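Local structure of TonB-dependent siderophore receptor (Pseudomonas aeruginosa 39016, 5NEC) at residues A[294-299]-A[346-351]; A[432-437]-A[454-459]; A[436-441]-A[448-453]. The protein probably imports iron-siderophore complexes, and siderophore-drug conjugates that mimic them, across the outer membrane with energy supplied through TonB. All blocks are in the same frame, centred on the assembly; numbering follows the deposited sequence.

Contact 1 (A[294-299]-A[346-351]); sequences DSLTIR and TDLFGE
Two neighbouring strands of the TonB-dependent receptor beta-barrel meet here, T297 lying beside F349 in the long hairpin of strands 296-316 and 327-354. The short segment axes are 4.7 Å apart and run antiparallel at 166°. Both T297–F349 and R299–D347 are hydrogen-bonded pairs, each with two backbone bonds. L296–G350 and I298–L348 are non-hydrogen-bonded, and a fifth bond, from E351 N to S295 O, extends the ladder beyond the first strand's start.

On the face carrying T297, R299, D347 and F349, the phenylalanine is central. Its CG lies in the crowded position between backbone N and carbonyl carbon (chi1 58°), which sets the ring alongside the T297 side chain. T297 CB sits over one ring face, 4.0 Å from the F349 centroid and displaced toward the rim, a CH-pi contact. At the edge of the same ring R299 CB approaches CE1 of F349 at 4.0 Å. The extended arginine then runs past the ring.

Polar ends on this face are held by third parties. R299 NH1 makes a salt bridge to E289, T297 OG1 bonds to D291, and D347 OD1 bonds to Y436 OH; K42 makes only a long, weak ion pair with D347. K42 and K41, the latter touching F349, come from the N-terminal part of the chain, consistent with this face looking into the barrel. I298 and L348 share the other face, where L348 CD1 lies 4.4 Å from I298 CB; L296 CD2 approaches the same L348 CD1 loosely, at 4.5 Å.

G350 has backbone angles practically confined to glycine (phi 150°), and the strands are close at that point: its CA-H points at the S295 carbonyl, with G350 CA 3.2 Å from S295 O.

Contact 2 (A[432-437]-A[454-459]); sequences TKAIYA and RFDSFE
R454, T432 and S457 lose the most surface in this antiparallel pairing of strands 426-444 and 447-464, adjacent staves of the receptor barrel. The segment axes lie 4.7 Å apart, and four backbone bonds join the hydrogen-bonded pairs K433–S457 and I435–F455.

R454, with 67 Å² buried, rises from the sheet beside the partner strand. Its CG is anti to the backbone N (chi1 -162°) and the chain stays extended to NE, which brings the guanidinium obliquely to the A434 methyl: R454 NH2 is 3.4 Å from A434 CB. Lower down the side chain, R454 CG packs 3.8 Å from Y436 CB. The guanidinium and tyrosine planes are nearly parallel, 9° apart, with R454 NH1 approaching the ring obliquely. R454 NE makes a salt bridge to D456 OD2 within its own strand at 2.9 Å, meeting the carboxylate on its syn side and keeping the acceptor close to the guanidinium plane. The other carboxylate oxygen, D456 OD1, rests 3.2 Å from A434 CB.

T432 turns its methyl to the phenylalanine across from it: CG2 meets the rim of the F458 ring, 3.4 Å from CD1. S457 sits on the opposite face with K433, I435 and F455. Its part is mainly backbone, S457 N giving a 2.8 Å bond to K433 O, while its CB packs 3.7 Å from that same K433 O.

E366 forms a second salt bridge, to R454 NH2, and S135 O a weak hydrogen bond to NH1, which suggests that this face is turned toward the plug side. With the carboxylates of D456 and E366 holding NE and NH2, rotation of the buried guanidinium would be limited and its charge probably largely offset.

Contact 3 (A[436-441]-A[448-453]); sequences YAFDTI and QVNIGA
F438 sets its ring edge against G452 in the barrel hairpin of strands 426-444 and 447-464, close to its tight turn. Six backbone bonds tie the pairs A437–A453, D439–I451 and I441–V449, and the segments run antiparallel.

The phenylalanine sets its CG opposite the backbone N (chi1 -172°), sending the ring across the neighbouring strand rather than along its own. G452 CA stands at the ring edge, in its plane, 3.8 Å from F438 CD1. The same CD1 is 3.2 Å from I451 O, and at the far end of the ring F438 CZ is 3.2 Å from N450 OD1. Ring and amide planes are 55° apart. Having no side chain, G452 lets the ring settle directly against the backbone.

N450 and T440 lie side by side, and their polar ends project together on the inward face. T440 OG1 lies 2.9 Å from N450 OD1, a weak hydrogen bond, and also bonds to T44 OG1. The threonine methyl points the other way: T440 CG2 touches Q448 NE2 at 3.7 Å, the glutamine chain being extended beyond CG.

On the outward face I451 takes the less usual rotamer with CG1 between backbone N and carbonyl carbon (chi1 56°), leaning it toward D439, whose CB is 4.2 Å from I451 CG1. D439 OD2 is bonded to N359 on the adjoining strand.

N450 OD1 thus meets both the T440 hydroxyl and, obliquely, CZ of F438. This oxygen, which belongs to a buried side chain, therefore has a mixed setting, polar on account of the threonine and aromatic on account of the phenylalanine.

Overall arrangement
All three contacts lie in one wall of the barrel, on the same side of the chain's centre. Contacts 2 and 3 are successive lengths of a single hairpin, sharing Y436 and A437, with centres about 17 Å apart. Contact 1 belongs to an earlier hairpin, its centre about 15 Å from that of contact 3 and 20 Å from that of contact 2, and strand 357-379 runs between the two hairpins. Y436 OH bridges that strand on the inner surface, 2.8 Å from D347 OD1, a probable hydrogen bond. A bound C8E detergent lies about 8 Å from the T432 side chain, and one, perhaps the same, about 10 Å from that of T346.

Contact 1 (A[294-299]-A[346-351])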
loop_
_atom_site.group_PDB
_atom_site.type_symbol
_atom_site.label_atom_id
_atom_site.label_comp_id
_atom_site.label_asym_id
_atom_site.label_seq_id
_atom_site.Cartn_x
_atom_site.Cartn_y
_atom_site.Cartn_z
ATOM N N ASP A 294 18.347 31.644 -7.038
ATOM C CA ASP A 294 18.275 30.696 -8.163
ATOM C C ASP A 294 18.775 29.272 -7.812
ATOM O O ASP A 294 18.527 28.339 -8.578
ATOM C CB ASP A 294 18.972 31.249 -9.435
ATOM C CG ASP A 294 20.418 31.737 -9.188
ATOM O OD1 ASP A 294 21.018 31.432 -8.128
ATOM O OD2 ASP A 294 20.954 32.468 -10.064
ATOM N N SER A 295 19.457 29.110 -6.672
ATOM C CA SER A 295 19.978 27.813 -6.220
ATOM C C SER A 295 19.336 27.248 -4.956
ATOM O O SER A 295 19.768 26.191 -4.494
ATOM C CB SER A 295 21.477 27.937 -5.938
ATOM O OG SER A 295 22.146 28.460 -7.052
ATOM N N LEU A 296 18.341 27.943 -4.390
ATOM C CA LEU A 296 17.823 27.636 -3.050
ATOM C C LEU A 296 16.322 27.871 -2.943
ATOM O O LEU A 296 15.860 28.996 -3.117
ATOM C CB LEU A 296 18.529 28.503 -1.998
ATOM C CG LEU A 296 20.006 28.213 -1.718
ATOM C CD1 LEU A 296 20.603 29.300 -0.830
ATOM C CD2 LEU A 296 20.168 26.839 -1.066
ATOM N N THR A 297 15.574 26.816 -2.615
ATOM C CA THR A 297 14.144 26.894 -2.303
ATOM C C THR A 297 13.898 26.470 -0.851
ATOM O O THR A 297 14.448 25.474 -0.385
ATOM C CB THR A 297 13.315 25.979 -3.234
ATOM O OG1 THR A 297 13.515 26.382 -4.598
ATOM C CG2 THR A 297 11.816 26.057 -2.906
ATOM N N ILE A 298 13.089 27.258 -0.148
ATOM C CA ILE A 298 12.621 26.921 1.195
ATOM C C ILE A 298 11.153 26.540 1.112
ATOM O O ILE A 298 10.381 27.159 0.384
ATOM C CB ILE A 298 12.847 28.051 2.235
ATOM C CG1 ILE A 298 12.552 27.524 3.641
ATOM C CG2 ILE A 298 11.990 29.290 1.967
ATOM C CD1 ILE A 298 12.934 28.476 4.744
ATOM N N ARG A 299 10.776 25.512 1.867
ATOM C CA ARG A 299 9.436 24.921 1.782
ATOM C C ARG A 299 8.928 24.569 3.173
ATOM O O ARG A 299 9.670 24.003 3.977
ATOM C CB ARG A 299 9.519 23.687 0.918
ATOM C CG ARG A 299 8.217 22.965 0.633
ATOM C CD ARG A 299 8.568 21.525 0.334
ATOM N NE ARG A 299 7.469 20.811 -0.288
ATOM C CZ ARG A 299 7.328 20.589 -1.596
ATOM N NH1 ARG A 299 8.216 21.053 -2.491
ATOM N NH2 ARG A 299 6.255 19.915 -2.022
ATOM N N THR A 346 9.706 21.612 7.526
ATOM C CA THR A 346 10.386 22.720 6.881
ATOM C C THR A 346 11.604 22.169 6.144
ATOM O O THR A 346 12.454 21.547 6.769
ATOM C CB THR A 346 10.861 23.757 7.917
ATOM O OG1 THR A 346 9.747 24.244 8.670
ATOM C CG2 THR A 346 11.519 24.925 7.225
ATOM N N ASP A 347 11.695 22.407 4.835
ATOM C CA ASP A 347 12.806 21.903 4.010
ATOM C C ASP A 347 13.569 23.019 3.289
ATOM O O ASP A 347 12.980 24.008 2.852
ATOM C CB ASP A 347 12.293 20.918 2.961
ATOM C CG ASP A 347 11.625 19.706 3.573
ATOM O OD1 ASP A 347 12.216 19.098 4.486
ATOM O OD2 ASP A 347 10.512 19.347 3.141
ATOM N N LEU A 348 14.883 22.845 3.191
ATOM C CA LEU A 348 15.754 23.681 2.377
ATOM C C LEU A 348 16.423 22.762 1.351
ATOM O O LEU A 348 17.065 21.786 1.716
ATOM C CB LEU A 348 16.809 24.363 3.249
ATOM C CG LEU A 348 17.774 25.323 2.536
ATOM C CD1 LEU A 348 17.013 26.579 2.103
ATOM C CD2 LEU A 348 18.971 25.681 3.408
ATOM N N PHE A 349 16.257 23.054 0.072
ATOM C CA PHE A 349 16.872 22.230 -0.966
ATOM C C PHE A 349 17.374 23.044 -2.151
ATOM O O PHE A 349 16.937 24.164 -2.378
ATOM C CB PHE A 349 15.909 21.115 -1.422
ATOM C CG PHE A 349 14.597 21.606 -1.956
ATOM C CD1 PHE A 349 13.515 21.824 -1.097
ATOM C CD2 PHE A 349 14.424 21.818 -3.325
ATOM C CE1 PHE A 349 12.286 22.257 -1.598
ATOM C CE2 PHE A 349 13.200 22.252 -3.836
ATOM C CZ PHE A 349 12.133 22.467 -2.977
ATOM N N GLY A 350 18.324 22.471 -2.884
ATOM C CA GLY A 350 18.889 23.130 -4.063
ATOM C C GLY A 350 20.325 22.726 -4.297
ATOM O O GLY A 350 20.645 21.537 -4.203
ATOM N N GLU A 351 21.184 23.710 -4.604
ATOM C CA GLU A 351 22.574 23.447 -5.036
ATOM C C GLU A 351 23.604 24.358 -4.419
ATOM O O GLU A 351 23.336 25.528 -4.189
ATOM C CB GLU A 351 22.720 23.620 -6.552
ATOM C CG GLU A 351 21.902 22.666 -7.407
ATOM C CD GLU A 351 20.466 23.118 -7.600
ATOM O OE1 GLU A 351 20.256 24.346 -7.726
ATOM O OE2 GLU A 351 19.549 22.254 -7.617
#

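Contact 2 (A[432-437]-A[454-459])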
loop_
_atom_site.group_PDB
_atom_site.type_symbol
_atom_site.label_atom_id
_atom_site.label_comp_id
_atom_site.label_asym_id
_atom_site.label_seq_id
_atom_site.Cartn_x
_atom_site.Cartn_y
_atom_site.Cartn_z
ATOM N N THR A 432 7.133 13.667 17.849
ATOM C CA THR A 432 8.386 13.409 17.139
ATOM C C THR A 432 9.061 14.731 16.765
ATOM O O THR A 432 8.397 15.709 16.463
ATOM C CB THR A 432 8.184 12.593 15.845
ATOM O OG1 THR A 432 7.360 13.337 14.957
ATOM C CG2 THR A 432 7.579 11.236 16.092
ATOM N N LYS A 433 10.384 14.745 16.817
ATOM C CA LYS A 433 11.201 15.812 16.277
ATOM C C LYS A 433 12.252 15.111 15.447
ATOM O O LYS A 433 12.873 14.162 15.933
ATOM C CB LYS A 433 11.893 16.580 17.398
ATOM C CG LYS A 433 10.961 17.397 18.273
ATOM C CD LYS A 433 11.708 18.006 19.455
ATOM C CE LYS A 433 10.907 19.128 20.108
ATOM N NZ LYS A 433 11.510 19.517 21.420
ATOM N N ALA A 434 12.451 15.538 14.203
ATOM C CA ALA A 434 13.503 14.945 13.367
ATOM C C ALA A 434 14.302 15.995 12.618
ATOM O O ALA A 434 13.805 17.077 12.335
ATOM C CB ALA A 434 12.921 13.925 12.401
ATOM N N ILE A 435 15.545 15.648 12.305
ATOM C CA ILE A 435 16.399 16.446 11.441
ATOM C C ILE A 435 17.047 15.508 10.428
ATOM O O ILE A 435 17.383 14.380 10.759
ATOM C CB ILE A 435 17.423 17.267 12.256
ATOM C CG1 ILE A 435 18.211 18.210 11.340
ATOM C CG2 ILE A 435 18.375 16.379 13.033
ATOM C CD1 ILE A 435 19.034 19.249 12.087
ATOM N N TYR A 436 17.170 15.960 9.183
ATOM C CA TYR A 436 17.778 15.150 8.128
ATOM C C TYR A 436 18.599 16.022 7.169
ATOM O O TYR A 436 18.415 17.235 7.098
ATOM C CB TYR A 436 16.703 14.348 7.375
ATOM C CG TYR A 436 16.020 15.150 6.309
ATOM C CD1 TYR A 436 16.522 15.169 4.999
ATOM C CD2 TYR A 436 14.904 15.948 6.609
ATOM C CE1 TYR A 436 15.925 15.948 4.013
ATOM C CE2 TYR A 436 14.291 16.720 5.630
ATOM C CZ TYR A 436 14.810 16.719 4.330
ATOM O OH TYR A 436 14.233 17.470 3.337
ATOM N N ALA A 437 19.507 15.383 6.440
ATOM C CA ALA A 437 20.329 16.057 5.439
ATOM C C ALA A 437 20.687 15.034 4.381
ATOM O O ALA A 437 21.082 13.926 4.707
ATOM C CB ALA A 437 21.564 16.636 6.089
ATOM N N ARG A 454 19.905 11.016 9.234
ATOM C CA ARG A 454 18.639 11.353 9.876
ATOM C C ARG A 454 18.688 10.990 11.362
ATOM O O ARG A 454 19.148 9.914 11.721
ATOM C CB ARG A 454 17.473 10.620 9.207
ATOM C CG ARG A 454 16.135 11.256 9.532
ATOM C CD ARG A 454 14.953 10.357 9.234
ATOM N NE ARG A 454 13.711 10.999 9.675
ATOM C CZ ARG A 454 13.002 11.884 8.965
ATOM N NH1 ARG A 454 13.372 12.247 7.721
ATOM N NH2 ARG A 454 11.896 12.399 9.515
ATOM N N PHE A 455 18.221 11.904 12.204
ATOM C CA PHE A 455 18.053 11.701 13.641
ATOM C C PHE A 455 16.590 11.964 14.009
ATOM O O PHE A 455 16.076 13.036 13.720
ATOM C CB PHE A 455 18.955 12.652 14.425
ATOM C CG PHE A 455 18.755 12.580 15.910
ATOM C CD1 PHE A 455 19.103 11.428 16.617
ATOM C CD2 PHE A 455 18.202 13.655 16.606
ATOM C CE1 PHE A 455 18.925 11.356 17.990
ATOM C CE2 PHE A 455 18.009 13.587 17.984
ATOM C CZ PHE A 455 18.371 12.432 18.676
ATOM N N ASP A 456 15.930 10.979 14.630
ATOM C CA ASP A 456 14.547 11.100 15.110
ATOM C C ASP A 456 14.507 10.975 16.618
ATOM O O ASP A 456 15.161 10.108 17.180
ATOM C CB ASP A 456 13.668 9.987 14.554
ATOM C CG ASP A 456 13.295 10.200 13.111
ATOM O OD1 ASP A 456 12.262 10.863 12.869
ATOM O OD2 ASP A 456 14.034 9.709 12.227
ATOM N N SER A 457 13.701 11.824 17.249
ATOM C CA SER A 457 13.491 11.827 18.688
ATOM C C SER A 457 11.989 11.642 18.939
ATOM O O SER A 457 11.174 12.298 18.304
ATOM C CB SER A 457 14.008 13.140 19.251
ATOM O OG SER A 457 13.749 13.246 20.625
ATOM N N PHE A 458 11.648 10.737 19.853
ATOM C CA PHE A 458 10.268 10.256 20.049
ATOM C C PHE A 458 9.875 10.336 21.546
ATOM O O PHE A 458 10.668 9.959 22.393
ATOM C CB PHE A 458 10.210 8.813 19.516
ATOM C CG PHE A 458 8.826 8.249 19.355
ATOM C CD1 PHE A 458 7.851 8.934 18.621
ATOM C CD2 PHE A 458 8.499 6.992 19.886
ATOM C CE1 PHE A 458 6.564 8.402 18.444
ATOM C CE2 PHE A 458 7.222 6.454 19.712
ATOM C CZ PHE A 458 6.254 7.157 18.986
ATOM N N GLU A 459 8.694 10.877 21.862
ATOM C CA GLU A 459 8.133 10.873 23.238
ATOM C C GLU A 459 6.704 10.399 23.177
ATOM O O GLU A 459 5.948 10.967 22.410
ATOM C CB GLU A 459 8.073 12.274 23.844
ATOM C CG GLU A 459 9.396 12.978 24.024
ATOM C CD GLU A 459 9.276 14.243 24.888
ATOM O OE1 GLU A 459 8.598 14.202 25.942
ATOM O OE2 GLU A 459 9.863 15.284 24.515
#

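Contact 3 (A[436-441]-A[448-453])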
loop_
_atom_site.group_PDB
_atom_site.type_symbol
_atom_site.label_atom_id
_atom_site.label_comp_id
_atom_site.label_asym_id
_atom_site.label_seq_id
_atom_site.Cartn_x
_atom_site.Cartn_y
_atom_site.Cartn_z
ATOM N N TYR A 436 17.170 15.960 9.183
ATOM C CA TYR A 436 17.778 15.150 8.128
ATOM C C TYR A 436 18.599 16.022 7.169
ATOM O O TYR A 436 18.415 17.235 7.098
ATOM C CB TYR A 436 16.703 14.348 7.375
ATOM C CG TYR A 436 16.020 15.150 6.309
ATOM C CD1 TYR A 436 16.522 15.169 4.999
ATOM C CD2 TYR A 436 14.904 15.948 6.609
ATOM C CE1 TYR A 436 15.925 15.948 4.013
ATOM C CE2 TYR A 436 14.291 16.720 5.630
ATOM C CZ TYR A 436 14.810 16.719 4.330
ATOM O OH TYR A 436 14.233 17.470 3.337
ATOM N N ALA A 437 19.507 15.383 6.440
ATOM C CA ALA A 437 20.329 16.057 5.439
ATOM C C ALA A 437 20.687 15.034 4.381
ATOM O O ALA A 437 21.082 13.926 4.707
ATOM C CB ALA A 437 21.564 16.636 6.089
ATOM N N PHE A 438 20.497 15.384 3.122
ATOM C CA PHE A 438 20.838 14.515 2.010
ATOM C C PHE A 438 21.667 15.344 1.014
ATOM O O PHE A 438 21.340 16.498 0.770
ATOM C CB PHE A 438 19.551 13.941 1.379
ATOM C CG PHE A 438 19.810 12.878 0.330
ATOM C CD1 PHE A 438 20.515 11.704 0.656
ATOM C CD2 PHE A 438 19.377 13.043 -1.000
ATOM C CE1 PHE A 438 20.779 10.726 -0.313
ATOM C CE2 PHE A 438 19.630 12.053 -1.959
ATOM C CZ PHE A 438 20.330 10.900 -1.615
ATOM N N ASP A 439 22.744 14.765 0.477
ATOM C CA ASP A 439 23.592 15.430 -0.521
ATOM C C ASP A 439 24.052 14.459 -1.605
ATOM O O ASP A 439 24.521 13.380 -1.295
ATOM C CB ASP A 439 24.819 16.061 0.148
ATOM C CG ASP A 439 25.610 16.996 -0.799
ATOM O OD1 ASP A 439 25.058 17.364 -1.852
ATOM O OD2 ASP A 439 26.766 17.372 -0.479
ATOM N N THR A 440 23.922 14.871 -2.865
ATOM C CA THR A 440 24.518 14.175 -4.003
ATOM C C THR A 440 25.610 15.055 -4.617
ATOM O O THR A 440 25.350 16.192 -5.000
ATOM C CB THR A 440 23.467 13.827 -5.072
ATOM O OG1 THR A 440 22.626 12.796 -4.564
ATOM C CG2 THR A 440 24.109 13.306 -6.373
ATOM N N ILE A 441 26.812 14.503 -4.718
ATOM C CA ILE A 441 27.975 15.222 -5.234
ATOM C C ILE A 441 28.344 14.650 -6.598
ATOM O O ILE A 441 28.593 13.456 -6.702
ATOM C CB ILE A 441 29.164 15.097 -4.255
ATOM C CG1 ILE A 441 28.684 15.385 -2.813
ATOM C CG2 ILE A 441 30.280 16.016 -4.688
ATOM C CD1 ILE A 441 29.748 15.355 -1.738
ATOM N N GLN A 448 29.408 9.786 -9.047
ATOM C CA GLN A 448 28.579 10.516 -8.082
ATOM C C GLN A 448 28.627 9.831 -6.720
ATOM O O GLN A 448 28.712 8.606 -6.649
ATOM C CB GLN A 448 27.126 10.560 -8.534
ATOM C CG GLN A 448 26.916 11.114 -9.927
ATOM C CD GLN A 448 25.476 11.085 -10.387
ATOM O OE1 GLN A 448 25.215 10.792 -11.552
ATOM N NE2 GLN A 448 24.530 11.397 -9.491
ATOM N N VAL A 449 28.565 10.620 -5.650
ATOM C CA VAL A 449 28.496 10.099 -4.286
ATOM C C VAL A 449 27.266 10.657 -3.603
ATOM O O VAL A 449 27.038 11.856 -3.660
ATOM C CB VAL A 449 29.738 10.492 -3.472
ATOM C CG1 VAL A 449 29.562 10.139 -2.000
ATOM C CG2 VAL A 449 30.966 9.809 -4.041
ATOM N N ASN A 450 26.487 9.781 -2.958
ATOM C CA ASN A 450 25.313 10.148 -2.142
ATOM C C ASN A 450 25.619 9.869 -0.686
ATOM O O ASN A 450 26.082 8.796 -0.357
ATOM C CB ASN A 450 24.075 9.325 -2.517
ATOM C CG ASN A 450 23.482 9.739 -3.856
ATOM O OD1 ASN A 450 22.291 10.021 -3.966
ATOM N ND2 ASN A 450 24.314 9.767 -4.888
ATOM N N ILE A 451 25.356 10.836 0.181
ATOM C CA ILE A 451 25.397 10.644 1.622
ATOM C C ILE A 451 24.098 11.186 2.195
ATOM O O ILE A 451 23.543 12.159 1.678
ATOM C CB ILE A 451 26.623 11.307 2.271
ATOM C CG1 ILE A 451 26.694 12.803 1.937
ATOM C CG2 ILE A 451 27.888 10.597 1.804
ATOM C CD1 ILE A 451 27.816 13.536 2.642
ATOM N N GLY A 452 23.594 10.528 3.238
ATOM C CA GLY A 452 22.349 10.923 3.897
ATOM C C GLY A 452 22.386 10.544 5.368
ATOM O O GLY A 452 22.872 9.470 5.727
ATOM N N ALA A 453 21.875 11.420 6.219
ATOM C CA ALA A 453 21.710 11.117 7.635
ATOM C C ALA A 453 20.354 11.613 8.134
ATOM O O ALA A 453 19.734 12.491 7.541
ATOM C CB ALA A 453 22.851 11.706 8.462
#